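Putative GGDEF domain membrane protein (Pseudomonas fluorescens, PDB 5EUH) probably makes the second messenger c-di-GMP from two GTP molecules through its GGDEF domain, the part crystallised here with c-di-GMP bound. Local coordinates at residues A[30-34]-A[127-131]; A[65-69]-A[103-108]; A[70-76]-A[87-91]. One frame throughout, in Å; residues are numbered along the deposited sequence.

Contact 1 of 3, residues A[30-34]-A[127-131]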
ATOM      1  N   GLY A  30     -21.274   6.828  -5.333  1.00 28.28           N
ATOM      2  CA  GLY A  30     -20.567   7.854  -6.072  1.00 32.28           C
ATOM      3  C   GLY A  30     -19.408   8.465  -5.325  1.00 34.08           C
ATOM      4  O   GLY A  30     -18.944   9.546  -5.695  1.00 35.36           O
ATOM      5  N   LYS A  31     -18.929   7.807  -4.283  1.00 31.46           N
ATOM      6  CA  LYS A  31     -17.820   8.293  -3.473  1.00 28.44           C
ATOM      7  C   LYS A  31     -16.496   7.775  -4.023  1.00 33.55           C
ATOM      8  O   LYS A  31     -16.414   6.619  -4.447  1.00 36.64           O
ATOM      9  CB  LYS A  31     -17.975   7.845  -2.025  1.00 32.13           C
ATOM     10  CG  LYS A  31     -19.336   8.136  -1.430  1.00 25.92           C
ATOM     11  CD  LYS A  31     -19.293   9.311  -0.476  1.00 58.64           C
ATOM     12  CE  LYS A  31     -20.559   9.358   0.363  1.00 85.24           C
ATOM     13  NZ  LYS A  31     -20.567  10.499   1.322  1.00 86.70           N
ATOM     14  N   PRO A  32     -15.452   8.602  -4.014  1.00 39.13           N
ATOM     15  CA  PRO A  32     -14.174   8.180  -4.597  1.00 39.02           C
ATOM     16  C   PRO A  32     -13.590   6.974  -3.873  1.00 39.59           C
ATOM     17  O   PRO A  32     -13.647   6.873  -2.648  1.00 35.37           O
ATOM     18  CB  PRO A  32     -13.283   9.417  -4.434  1.00 40.91           C
ATOM     19  CG  PRO A  32     -13.931  10.215  -3.353  1.00 26.33           C
ATOM     20  CD  PRO A  32     -15.397   9.981  -3.502  1.00 35.85           C
ATOM     21  N   LEU A  33     -13.025   6.057  -4.654  1.00 25.86           N
ATOM     22  CA  LEU A  33     -12.404   4.842  -4.142  1.00 29.11           C
ATOM     23  C   LEU A  33     -10.950   4.823  -4.590  1.00 31.65           C
ATOM     24  O   LEU A  33     -10.670   4.763  -5.792  1.00 26.35           O
ATOM     25  CB  LEU A  33     -13.145   3.600  -4.644  1.00 25.74           C
ATOM     26  CG  LEU A  33     -12.528   2.249  -4.294  1.00 25.84           C
ATOM     27  CD1 LEU A  33     -12.625   1.984  -2.803  1.00 25.75           C
ATOM     28  CD2 LEU A  33     -13.198   1.143  -5.088  1.00 30.92           C
ATOM     29  N   SER A  34     -10.030   4.872  -3.629  1.00 26.32           N
ATOM     30  CA  SER A  34      -8.604   4.945  -3.905  1.00 28.00           C
ATOM     31  C   SER A  34      -7.915   3.637  -3.538  1.00 32.96           C
ATOM     32  O   SER A  34      -8.343   2.919  -2.632  1.00 36.14           O
ATOM     33  CB  SER A  34      -7.952   6.096  -3.137  1.00 28.66           C
ATOM     34  OG  SER A  34      -8.464   7.344  -3.563  1.00 27.01           O
ATOM     35  N   ILE A 127      -0.673   5.023  -6.615  1.00 33.75           N
ATOM     36  CA  ILE A 127      -2.033   5.384  -6.246  1.00 33.03           C
ATOM     37  C   ILE A 127      -2.902   5.422  -7.495  1.00 42.83           C
ATOM     38  O   ILE A 127      -2.504   5.980  -8.523  1.00 32.53           O
ATOM     39  CB  ILE A 127      -2.087   6.747  -5.523  1.00 34.02           C
ATOM     40  CG1 ILE A 127      -1.031   6.829  -4.423  1.00 32.77           C
ATOM     41  CG2 ILE A 127      -3.478   6.999  -4.961  1.00 31.70           C
ATOM     42  CD1 ILE A 127      -1.155   8.063  -3.570  1.00 33.06           C
ATOM     43  N   SER A 128      -4.091   4.832  -7.399  1.00 35.29           N
ATOM     44  CA  SER A 128      -5.150   5.008  -8.381  1.00 34.98           C
ATOM     45  C   SER A 128      -6.427   5.385  -7.644  1.00 30.84           C
ATOM     46  O   SER A 128      -6.573   5.130  -6.448  1.00 30.48           O
ATOM     47  CB  SER A 128      -5.371   3.749  -9.226  1.00 31.34           C
ATOM     48  OG  SER A 128      -5.841   2.677  -8.435  1.00 30.86           O
ATOM     49  N   THR A 129      -7.359   6.003  -8.367  1.00 30.99           N
ATOM     50  CA  THR A 129      -8.564   6.536  -7.742  1.00 30.75           C
ATOM     51  C   THR A 129      -9.717   6.515  -8.730  1.00 34.18           C
ATOM     52  O   THR A 129      -9.602   7.052  -9.835  1.00 39.09           O
ATOM     53  CB  THR A 129      -8.341   7.966  -7.244  1.00 37.20           C
ATOM     54  OG1 THR A 129      -7.211   8.001  -6.367  1.00 31.07           O
ATOM     55  CG2 THR A 129      -9.569   8.473  -6.504  1.00 32.74           C
ATOM     56  N   TRP A 130     -10.828   5.909  -8.321  1.00 30.62           N
ATOM     57  CA  TRP A 130     -12.060   5.938  -9.095  1.00 31.00           C
ATOM     58  C   TRP A 130     -12.936   7.078  -8.594  1.00 31.12           C
ATOM     59  O   TRP A 130     -13.071   7.273  -7.385  1.00 34.10           O
ATOM     60  CB  TRP A 130     -12.805   4.607  -8.980  1.00 34.82           C
ATOM     61  CG  TRP A 130     -14.129   4.602  -9.672  1.00 41.15           C
ATOM     62  CD1 TRP A 130     -14.380   4.219 -10.954  1.00 40.10           C
ATOM     63  CD2 TRP A 130     -15.388   4.999  -9.118  1.00 41.66           C
ATOM     64  NE1 TRP A 130     -15.716   4.354 -11.236  1.00 39.75           N
ATOM     65  CE2 TRP A 130     -16.358   4.832 -10.124  1.00 42.64           C
ATOM     66  CE3 TRP A 130     -15.791   5.482  -7.868  1.00 30.95           C
ATOM     67  CZ2 TRP A 130     -17.702   5.129  -9.921  1.00 32.29           C
ATOM     68  CZ3 TRP A 130     -17.121   5.778  -7.671  1.00 31.31           C
ATOM     69  CH2 TRP A 130     -18.062   5.601  -8.688  1.00 31.97           C
ATOM     70  N   THR A 131     -13.517   7.836  -9.518  1.00 32.63           N
ATOM     71  CA  THR A 131     -14.435   8.903  -9.163  1.00 32.16           C
ATOM     72  C   THR A 131     -15.770   8.675  -9.859  1.00 32.67           C
ATOM     73  O   THR A 131     -15.885   7.856 -10.773  1.00 32.87           O
ATOM     74  CB  THR A 131     -13.869  10.285  -9.520  1.00 32.79           C
ATOM     75  OG1 THR A 131     -13.721  10.400 -10.939  1.00 35.91           O
ATOM     76  CG2 THR A 131     -12.519  10.496  -8.849  1.00 32.45           C
TER
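Ser34 OG is held by several groups. It accepts a hydrogen bond from Thr129 OG1 at 3.1 Å, is hydrogen-bonded to the carbonyl of Thr92, and makes a weak bond to that of Asp93. The contact joins neighbouring antiparallel strands, 33-40 and 123-130, in the central sheet of the GGDEF domain. Ser34 and Thr129 form a non-hydrogen-bonded pair. Their side chains lie on the face packed by helix 94-109. The torsion of Thr129 (chi1 -55°) sets OG1 beside its own backbone N, where it meets the serine hydroxyl.

Leu33 and Trp130 form the next pair, which is hydrogen-bonded. Trp130 N reaches Leu33 O at 2.8 Å with an N-H...O angle of 171°. Leu33 N returns a bond to Trp130 O at 3.0 Å. These two side chains lie on the other face of the sheet, against helices 12-29 and 138-154. Trp23, from helix 12-29, meets the Trp130 indole edge-to-face. Beyond the paired residues, the same indole runs beside the chain that enters strand 33-40. Its six-membered ring meets the Lys31 carbonyl edge-on, with CZ3 3.4 Å from Lys31 O and the oxygen near the ring plane.

Contact 2 of 3, residues A[65-69]-A[103-108]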
ATOM      1  N   VAL A  65       3.382   0.589  10.245  1.00 37.43           N
ATOM      2  CA  VAL A  65       3.344   1.981   9.802  1.00 37.04           C
ATOM      3  C   VAL A  65       2.082   2.246   8.993  1.00 35.53           C
ATOM      4  O   VAL A  65       1.414   3.274   9.169  1.00 36.45           O
ATOM      5  CB  VAL A  65       4.609   2.322   8.995  1.00 38.62           C
ATOM      6  CG1 VAL A  65       4.438   3.649   8.277  1.00 37.38           C
ATOM      7  CG2 VAL A  65       5.822   2.353   9.905  1.00 39.53           C
ATOM      8  N   ILE A  66       1.735   1.326   8.091  1.00 34.97           N
ATOM      9  CA  ILE A  66       0.556   1.513   7.248  1.00 33.67           C
ATOM     10  C   ILE A  66      -0.706   1.532   8.101  1.00 32.98           C
ATOM     11  O   ILE A  66      -1.535   2.443   7.997  1.00 32.26           O
ATOM     12  CB  ILE A  66       0.488   0.417   6.171  1.00 33.41           C
ATOM     13  CG1 ILE A  66       1.767   0.404   5.337  1.00 34.22           C
ATOM     14  CG2 ILE A  66      -0.724   0.621   5.277  1.00 32.19           C
ATOM     15  CD1 ILE A  66       1.859  -0.770   4.396  1.00 34.25           C
ATOM     16  N   THR A  67      -0.866   0.526   8.963  1.00 33.86           N
ATOM     17  CA  THR A  67      -2.047   0.461   9.815  1.00 32.79           C
ATOM     18  C   THR A  67      -2.119   1.627  10.791  1.00 33.01           C
ATOM     19  O   THR A  67      -3.211   1.959  11.261  1.00 53.11           O
ATOM     20  CB  THR A  67      -2.071  -0.861  10.581  1.00 33.31           C
ATOM     21  OG1 THR A  67      -0.896  -0.964  11.391  1.00 34.55           O
ATOM     22  CG2 THR A  67      -2.119  -2.033   9.615  1.00 33.51           C
ATOM     23  N   THR A  68      -0.985   2.250  11.112  1.00 42.15           N
ATOM     24  CA  THR A  68      -1.000   3.456  11.931  1.00 39.80           C
ATOM     25  C   THR A  68      -1.508   4.662  11.151  1.00 41.35           C
ATOM     26  O   THR A  68      -2.016   5.614  11.753  1.00 39.82           O
ATOM     27  CB  THR A  68       0.405   3.724  12.480  1.00 37.37           C
ATOM     28  OG1 THR A  68       0.842   2.589  13.235  1.00 41.14           O
ATOM     29  CG2 THR A  68       0.430   4.944  13.388  1.00 36.10           C
ATOM     30  N   ASN A  69      -1.416   4.629   9.825  1.00 41.76           N
ATOM     31  CA  ASN A  69      -1.880   5.720   8.988  1.00 37.44           C
ATOM     32  C   ASN A  69      -3.172   5.400   8.265  1.00 31.23           C
ATOM     33  O   ASN A  69      -3.691   6.260   7.550  1.00 30.72           O
ATOM     34  CB  ASN A  69      -0.804   6.097   7.974  1.00 38.17           C
ATOM     35  CG  ASN A  69       0.408   6.714   8.626  1.00 39.71           C
ATOM     36  OD1 ASN A  69       0.481   7.925   8.794  1.00 41.34           O
ATOM     37  ND2 ASN A  69       1.368   5.884   8.999  1.00 39.65           N
ATOM     38  N   HIS A 103       2.678  10.234   4.370  1.00 39.08           N
ATOM     39  CA  HIS A 103       2.894   9.885   5.770  1.00 40.31           C
ATOM     40  C   HIS A 103       3.538   8.510   5.897  1.00 41.55           C
ATOM     41  O   HIS A 103       4.463   8.314   6.694  1.00 40.56           O
ATOM     42  CB  HIS A 103       1.571   9.922   6.534  1.00 41.09           C
ATOM     43  CG  HIS A 103       1.069  11.303   6.820  1.00 45.93           C
ATOM     44  ND1 HIS A 103       1.898  12.399   6.885  1.00 40.33           N
ATOM     45  CD2 HIS A 103      -0.182  11.759   7.067  1.00 38.63           C
ATOM     46  CE1 HIS A 103       1.179  13.476   7.155  1.00 42.89           C
ATOM     47  NE2 HIS A 103      -0.084  13.114   7.269  1.00 39.56           N
ATOM     48  N   ILE A 104       3.046   7.538   5.125  1.00 38.16           N
ATOM     49  CA  ILE A 104       3.594   6.185   5.185  1.00 38.30           C
ATOM     50  C   ILE A 104       5.025   6.171   4.665  1.00 39.26           C
ATOM     51  O   ILE A 104       5.920   5.570   5.271  1.00 44.15           O
ATOM     52  CB  ILE A 104       2.702   5.210   4.394  1.00 36.96           C
ATOM     53  CG1 ILE A 104       1.330   5.079   5.052  1.00 36.25           C
ATOM     54  CG2 ILE A 104       3.363   3.847   4.287  1.00 37.24           C
ATOM     55  CD1 ILE A 104       0.411   4.117   4.340  1.00 35.10           C
ATOM     56  N   ARG A 105       5.260   6.831   3.529  1.00 42.63           N
ATOM     57  CA  ARG A 105       6.599   6.852   2.951  1.00 42.74           C
ATOM     58  C   ARG A 105       7.592   7.516   3.894  1.00 41.68           C
ATOM     59  O   ARG A 105       8.675   6.978   4.153  1.00 46.63           O
ATOM     60  CB  ARG A 105       6.580   7.572   1.603  1.00 42.23           C
ATOM     61  CG  ARG A 105       7.916   7.541   0.888  1.00 44.88           C
ATOM     62  CD  ARG A 105       8.071   8.703  -0.073  1.00 47.43           C
ATOM     63  NE  ARG A 105       8.098   9.986   0.622  1.00 47.73           N
ATOM     64  CZ  ARG A 105       9.107  10.402   1.378  1.00 48.35           C
ATOM     65  NH1 ARG A 105      10.170   9.631   1.549  1.00 48.78           N
ATOM     66  NH2 ARG A 105       9.052  11.586   1.971  1.00 48.18           N
ATOM     67  N   ALA A 106       7.237   8.689   4.421  1.00 41.97           N
ATOM     68  CA  ALA A 106       8.151   9.413   5.297  1.00 43.69           C
ATOM     69  C   ALA A 106       8.437   8.631   6.572  1.00 44.53           C
ATOM     70  O   ALA A 106       9.568   8.632   7.067  1.00 46.14           O
ATOM     71  CB  ALA A 106       7.577  10.789   5.628  1.00 43.87           C
ATOM     72  N   ALA A 107       7.425   7.951   7.113  1.00 43.60           N
ATOM     73  CA  ALA A 107       7.613   7.221   8.362  1.00 44.51           C
ATOM     74  C   ALA A 107       8.548   6.033   8.180  1.00 45.09           C
ATOM     75  O   ALA A 107       9.368   5.741   9.059  1.00 47.99           O
ATOM     76  CB  ALA A 107       6.263   6.764   8.910  1.00 43.43           C
ATOM     77  N   VAL A 108       8.436   5.333   7.051  1.00 43.99           N
ATOM     78  CA  VAL A 108       9.318   4.201   6.787  1.00 44.63           C
ATOM     79  C   VAL A 108      10.754   4.676   6.611  1.00 46.25           C
ATOM     80  O   VAL A 108      11.701   4.025   7.068  1.00 47.67           O
ATOM     81  CB  VAL A 108       8.821   3.424   5.555  1.00 43.17           C
ATOM     82  CG1 VAL A 108       9.808   2.329   5.170  1.00 43.98           C
ATOM     83  CG2 VAL A 108       7.446   2.842   5.821  1.00 41.82           C
TER
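Val65 CG1 sits among Ile104, Ala107 and Val108 of the partner helix. This is helix-helix packing on one face of the central sheet of the GGDEF domain. Helix 52-69 and helix 94-109 run roughly antiparallel here, with 141° between the directions of the two short segments and axes that approach to 9.4 Å.

The apolar packing centres on Val65 and Ile104. Val65 CG1 lies 3.7 Å from Ala107 CB, 4.0 Å from Val108 CG2 and 4.1 Å from Ile104 CG2. The Val65 torsion (chi1 167°) sets this methyl anti to the backbone N and aims it at helix 94-109. Ile104 carries the middle of the contact. Its CD1 meets Ile66 CG2 at 3.8 Å, and the two side chains cross at a slant. Its CG1 lies 3.8 Å from Asn69 CB, where the side chains slide past each other in opposite directions. Both isoleucines also touch Ile38 of strand 33-40, so the seam rests on the sheet. Ile66 reaches Phe85 and Val87 of strand 84-90 as well.

The polar part centres on Asn69, a residue of the c-di-GMP pocket. No hydrogen bond crosses between the segments. Instead Asn69 ND2 turns back to Val65 O, one helical turn earlier, at 2.6 Å and an N-H...O angle of 157°. The acceptor lies close to the amide plane, which would hold the amide's rotation. The other end of the amide then faces the partner helix, with Asn69 OD1 3.2 Å from His103 CB.

Contact 3 of 3, residues A[70-76]-A[87-91]. With C2E (9,9'-[(2R,3R,3aS,5S,7aR,9R,10R,10aS,12S,14aR)-3,5,10,12-tetrahydroxy-5,12-dioxidooctahydro-2H,7H-difuro[3,2-d:3',2'-j][1,3,7,9,2,8]tetraoxadiphosphacyclododecine-2,9-diyl]bis(2-amino-1,9-dihydro-6H-purin-6-one)), chain E.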
ATOM      1  N   VAL A  70      -3.707   4.197   8.436  1.00 30.92           N
ATOM      2  CA  VAL A  70      -4.941   3.764   7.792  1.00 33.10           C
ATOM      3  C   VAL A  70      -5.838   3.207   8.888  1.00 36.11           C
ATOM      4  O   VAL A  70      -5.588   2.109   9.398  1.00 34.88           O
ATOM      5  CB  VAL A  70      -4.674   2.715   6.703  1.00 29.82           C
ATOM      6  CG1 VAL A  70      -5.961   2.081   6.237  1.00 29.94           C
ATOM      7  CG2 VAL A  70      -3.949   3.357   5.540  1.00 29.89           C
ATOM      8  N   ARG A  71      -6.889   3.953   9.248  1.00 43.11           N
ATOM      9  CA  ARG A  71      -7.582   3.702  10.502  1.00 37.05           C
ATOM     10  C   ARG A  71      -9.102   3.718  10.427  1.00 33.84           C
ATOM     11  O   ARG A  71      -9.742   3.449  11.446  1.00 37.10           O
ATOM     12  CB  ARG A  71      -7.135   4.732  11.547  1.00 41.04           C
ATOM     13  CG  ARG A  71      -5.655   4.686  11.872  1.00 48.53           C
ATOM     14  CD  ARG A  71      -5.138   6.050  12.270  1.00 48.93           C
ATOM     15  NE  ARG A  71      -5.233   7.009  11.176  1.00 46.09           N
ATOM     16  CZ  ARG A  71      -4.521   8.125  11.110  1.00 45.02           C
ATOM     17  NH1 ARG A  71      -3.658   8.409  12.070  1.00 50.18           N
ATOM     18  NH2 ARG A  71      -4.665   8.947  10.086  1.00 42.97           N
ATOM     19  N   ARG A  72      -9.700   4.009   9.288  1.00 28.33           N
ATOM     20  CA  ARG A  72     -11.144   4.179   9.244  1.00 27.86           C
ATOM     21  C   ARG A  72     -11.844   2.855   8.951  1.00 27.60           C
ATOM     22  O   ARG A  72     -11.222   1.906   8.464  1.00 27.65           O
ATOM     23  CB  ARG A  72     -11.503   5.231   8.199  1.00 27.45           C
ATOM     24  CG  ARG A  72     -10.984   6.612   8.556  1.00 27.82           C
ATOM     25  CD  ARG A  72     -11.374   7.665   7.539  1.00 27.52           C
ATOM     26  NE  ARG A  72     -10.789   8.960   7.875  1.00 28.00           N
ATOM     27  CZ  ARG A  72     -10.921  10.057   7.139  1.00 39.38           C
ATOM     28  NH1 ARG A  72     -11.620  10.028   6.014  1.00 43.56           N
ATOM     29  NH2 ARG A  72     -10.349  11.187   7.531  1.00 43.61           N
ATOM     30  N   PRO A  73     -13.145   2.754   9.257  1.00 27.41           N
ATOM     31  CA  PRO A  73     -13.830   1.455   9.103  1.00 27.32           C
ATOM     32  C   PRO A  73     -13.831   0.912   7.685  1.00 29.77           C
ATOM     33  O   PRO A  73     -13.693  -0.302   7.492  1.00 33.31           O
ATOM     34  CB  PRO A  73     -15.255   1.760   9.582  1.00 27.61           C
ATOM     35  CG  PRO A  73     -15.105   2.915  10.489  1.00 27.55           C
ATOM     36  CD  PRO A  73     -14.005   3.747   9.925  1.00 27.47           C
ATOM     37  N   ALA A  74     -13.998   1.772   6.687  1.00 26.56           N
ATOM     38  CA  ALA A  74     -14.088   1.346   5.298  1.00 26.41           C
ATOM     39  C   ALA A  74     -12.724   1.152   4.649  1.00 26.37           C
ATOM     40  O   ALA A  74     -12.644   1.017   3.425  1.00 26.19           O
ATOM     41  CB  ALA A  74     -14.914   2.352   4.495  1.00 26.18           C
ATOM     42  N   ASP A  75     -11.657   1.133   5.438  1.00 26.78           N
ATOM     43  CA  ASP A  75     -10.313   0.906   4.939  1.00 27.06           C
ATOM     44  C   ASP A  75      -9.874  -0.519   5.241  1.00 27.46           C
ATOM     45  O   ASP A  75     -10.262  -1.107   6.253  1.00 27.69           O
ATOM     46  CB  ASP A  75      -9.325   1.886   5.566  1.00 27.44           C
ATOM     47  CG  ASP A  75      -9.744   3.328   5.395  1.00 27.18           C
ATOM     48  OD1 ASP A  75     -10.686   3.591   4.622  1.00 26.72           O
ATOM     49  OD2 ASP A  75      -9.126   4.203   6.031  1.00 27.55           O
ATOM     50  N   LEU A  76      -9.057  -1.072   4.351  1.00 27.65           N
ATOM     51  CA  LEU A  76      -8.492  -2.397   4.547  1.00 28.19           C
ATOM     52  C   LEU A  76      -7.020  -2.372   4.166  1.00 29.36           C
ATOM     53  O   LEU A  76      -6.639  -1.710   3.201  1.00 30.91           O
ATOM     54  CB  LEU A  76      -9.230  -3.453   3.720  1.00 28.02           C
ATOM     55  CG  LEU A  76      -8.793  -4.892   3.989  1.00 29.46           C
ATOM     56  CD1 LEU A  76      -9.043  -5.253   5.442  1.00 29.78           C
ATOM     57  CD2 LEU A  76      -9.507  -5.853   3.059  1.00 32.27           C
ATOM     58  N   VAL A  87      -3.703  -1.477   0.078  1.00 31.43           N
ATOM     59  CA  VAL A  87      -4.678  -0.929   1.010  1.00 31.18           C
ATOM     60  C   VAL A  87      -5.847  -0.353   0.223  1.00 30.51           C
ATOM     61  O   VAL A  87      -5.667   0.209  -0.864  1.00 31.10           O
ATOM     62  CB  VAL A  87      -4.054   0.136   1.946  1.00 31.60           C
ATOM     63  CG1 VAL A  87      -2.535   0.029   1.954  1.00 32.31           C
ATOM     64  CG2 VAL A  87      -4.492   1.545   1.572  1.00 31.24           C
ATOM     65  N   ILE A  88      -7.053  -0.531   0.756  1.00 30.30           N
ATOM     66  CA  ILE A  88      -8.264   0.054   0.196  1.00 34.45           C
ATOM     67  C   ILE A  88      -8.597   1.300   0.999  1.00 34.70           C
ATOM     68  O   ILE A  88      -8.598   1.270   2.236  1.00 30.23           O
ATOM     69  CB  ILE A  88      -9.439  -0.939   0.224  1.00 29.76           C
ATOM     70  CG1 ILE A  88      -9.079  -2.231  -0.502  1.00 29.90           C
ATOM     71  CG2 ILE A  88     -10.673  -0.318  -0.405  1.00 29.45           C
ATOM     72  CD1 ILE A  88     -10.184  -3.261  -0.470  1.00 29.99           C
ATOM     73  N   LEU A  89      -8.869   2.395   0.302  1.00 29.70           N
ATOM     74  CA  LEU A  89      -9.246   3.661   0.922  1.00 29.86           C
ATOM     75  C   LEU A  89     -10.609   4.036   0.364  1.00 29.62           C
ATOM     76  O   LEU A  89     -10.718   4.856  -0.546  1.00 31.27           O
ATOM     77  CB  LEU A  89      -8.213   4.737   0.648  1.00 30.12           C
ATOM     78  CG  LEU A  89      -6.787   4.461   1.121  1.00 30.53           C
ATOM     79  CD1 LEU A  89      -5.863   5.564   0.649  1.00 36.51           C
ATOM     80  CD2 LEU A  89      -6.744   4.333   2.632  1.00 30.98           C
ATOM     81  N   ALA A  90     -11.651   3.420   0.909  1.00 30.69           N
ATOM     82  CA  ALA A  90     -13.001   3.726   0.464  1.00 29.56           C
ATOM     83  C   ALA A  90     -13.390   5.132   0.892  1.00 29.85           C
ATOM     84  O   ALA A  90     -12.978   5.615   1.951  1.00 30.16           O
ATOM     85  CB  ALA A  90     -13.992   2.713   1.025  1.00 29.65           C
ATOM     86  N   GLU A  91     -14.183   5.790   0.047  1.00 29.91           N
ATOM     87  CA  GLU A  91     -14.678   7.142   0.305  1.00 37.23           C
ATOM     88  C   GLU A  91     -13.530   8.109   0.580  1.00 33.10           C
ATOM     89  O   GLU A  91     -13.629   9.000   1.424  1.00 32.24           O
ATOM     90  CB  GLU A  91     -15.692   7.141   1.448  1.00 32.07           C
ATOM     91  CG  GLU A  91     -16.788   6.114   1.252  1.00 30.60           C
ATOM     92  CD  GLU A  91     -17.888   6.226   2.277  1.00 34.86           C
ATOM     93  OE1 GLU A  91     -17.794   7.111   3.151  1.00 31.55           O
ATOM     94  OE2 GLU A  91     -18.846   5.428   2.203  1.00 31.23           O
TER
HETATM   95  P1  C2E E 601     -10.173  14.868   5.799  1.00 32.34           P
HETATM   96  O2P C2E E 601     -10.740  16.168   5.289  1.00 27.83           O
HETATM   97  O1P C2E E 601     -11.066  13.665   5.956  1.00 26.33           O
HETATM   98  O5' C2E E 601      -9.425  15.122   7.201  1.00 38.34           O
HETATM   99  C5' C2E E 601      -9.455  16.419   7.789  1.00 33.98           C
HETATM  100  C4' C2E E 601      -8.719  16.444   9.123  1.00 35.74           C
HETATM  101  O4' C2E E 601      -9.670  16.247  10.170  1.00 43.71           O
HETATM  102  C3' C2E E 601      -7.671  15.351   9.281  1.00 36.44           C
HETATM  103  O3' C2E E 601      -6.361  15.822   8.992  1.00 42.17           O
HETATM  104  C2' C2E E 601      -7.741  15.001  10.748  1.00 40.47           C
HETATM  105  O2' C2E E 601      -6.739  15.724  11.469  1.00 41.95           O
HETATM  106  C1' C2E E 601      -9.110  15.449  11.211  1.00 39.18           C
HETATM  107  N9  C2E E 601      -9.925  14.229  11.369  1.00 29.36           N
HETATM  108  C8  C2E E 601     -10.853  13.789  10.504  1.00 24.99           C
HETATM  109  N7  C2E E 601     -11.411  12.637  10.944  1.00 25.83           N
HETATM  110  C5  C2E E 601     -10.828  12.325  12.115  1.00 24.05           C
HETATM  111  C6  C2E E 601     -10.950  11.241  13.109  1.00 31.31           C
HETATM  112  O6  C2E E 601     -11.765  10.310  12.944  1.00 42.53           O
HETATM  113  N1  C2E E 601     -10.161  11.292  14.189  1.00 31.77           N
HETATM  114  C2  C2E E 601      -9.273  12.281  14.394  1.00 32.57           C
HETATM  115  N2  C2E E 601      -8.510  12.253  15.516  1.00 37.18           N
HETATM  116  N3  C2E E 601      -9.112  13.306  13.522  1.00 27.94           N
HETATM  117  C4  C2E E 601      -9.848  13.378  12.390  1.00 24.98           C
HETATM  118  P11 C2E E 601      -5.273  14.824   8.348  1.00 43.85           P
HETATM  119  O21 C2E E 601      -4.145  15.649   7.778  1.00 38.28           O
HETATM  120  O11 C2E E 601      -4.969  13.721   9.331  1.00 25.10           O
HETATM  121  O5A C2E E 601      -6.115  14.192   7.136  1.00 31.64           O
HETATM  122  C5A C2E E 601      -5.798  14.527   5.791  1.00 35.05           C
HETATM  123  C4A C2E E 601      -6.630  13.677   4.845  1.00 29.27           C
HETATM  124  O4A C2E E 601      -6.060  12.375   4.788  1.00 27.51           O
HETATM  125  C3A C2E E 601      -8.053  13.456   5.324  1.00 30.65           C
HETATM  126  O3A C2E E 601      -8.955  14.440   4.843  1.00 47.22           O
HETATM  127  C2A C2E E 601      -8.413  12.095   4.777  1.00 27.97           C
HETATM  128  O2A C2E E 601      -8.991  12.228   3.478  1.00 25.76           O
HETATM  129  C1A C2E E 601      -7.083  11.392   4.650  1.00 22.48           C
HETATM  130  N91 C2E E 601      -6.926  10.430   5.756  1.00 20.78           N
HETATM  131  C81 C2E E 601      -6.190  10.625   6.861  1.00 13.46           C
HETATM  132  N71 C2E E 601      -6.252   9.543   7.672  1.00  7.94           N
HETATM  133  C51 C2E E 601      -7.043   8.637   7.076  1.00 11.43           C
HETATM  134  C61 C2E E 601      -7.531   7.279   7.386  1.00 20.61           C
HETATM  135  O61 C2E E 601      -7.197   6.708   8.445  1.00 33.34           O
HETATM  136  N11 C2E E 601      -8.335   6.688   6.495  1.00 19.23           N
HETATM  137  C21 C2E E 601      -8.711   7.277   5.346  1.00 16.18           C
HETATM  138  N21 C2E E 601      -9.530   6.608   4.498  1.00 19.23           N
HETATM  139  N31 C2E E 601      -8.302   8.521   5.003  1.00 16.23           N
HETATM  140  C41 C2E E 601      -7.485   9.228   5.813  1.00 18.29           C
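The guanidinium of Arg72 lies over one face of a c-di-GMP guanine, and the carboxylate of Asp75, with Leu89 beside it, meets the Watson-Crick edge. Guanine atom N31 stands 3.6 Å above the centre of the Arg72 guanidinium plane. At the edge of that guanidinium, Arg72 NH2 bonds phosphate oxygen O1P at 3.0 Å. The arginine chain is extended from CG to NE, which carries its end across the base to the phosphate. Asp75 OD2 accepts N-H bonds from N11 (2.6 Å) and N21 (2.9 Å). It also receives a weak bond from Arg72 N. Along the Hoogsteen edge, Arg71 N donates to O61 and Arg71 NH2 to N71, both at 2.9 Å, with N71 near the guanidinium plane.

Arg72 to Asp75 spans the RxxD motif of the diguanylate cyclase inhibitory site. Its type I turn leads into strand 75-78, which forms an antiparallel hairpin with strand 84-90. Asp75 and Leu89 share one sheet face. Ile88 N binds Leu76 O at 2.7 Å, and Leu76 N returns a bond to Ile88 O. Ala74 CB rests on Ala90 CB at 3.6 Å. Val70 CG2 packs on Leu89 CD2, on the side of the base plane away from Arg72, where CD2 comes near N21.

The base is thus read at two edges and the phosphate held by an arginine. This chemistry suits recognition of the product, consistent with feedback inhibition.

How the contacts relate
Contacts 1 and 3 share the central sheet, with centres 12 Å apart. Strand 33-40 lies between strands 123-130 and 84-90. Ser34 O of contact 1 is probably hydrogen-bonded to Leu89 N of contact 3 at 3.0 Å, and Leu33 CD1 packs on Ile88 CG2 at 3.9 Å. Contact 2 joins two helices that flank the hairpin in sequence. It meets contact 3 where Ile66 CG2 touches Val87 CG1. Contacts 1 and 2 do not touch. Contact 3 holds one guanine of c-di-GMP directly, and contact 2 supplies Asn69 to the same pocket. Contact 1 stands further back, with the Ser34 side chain about 8 Å from the ligand, but Ser34's partner Thr92 bonds it through OG1.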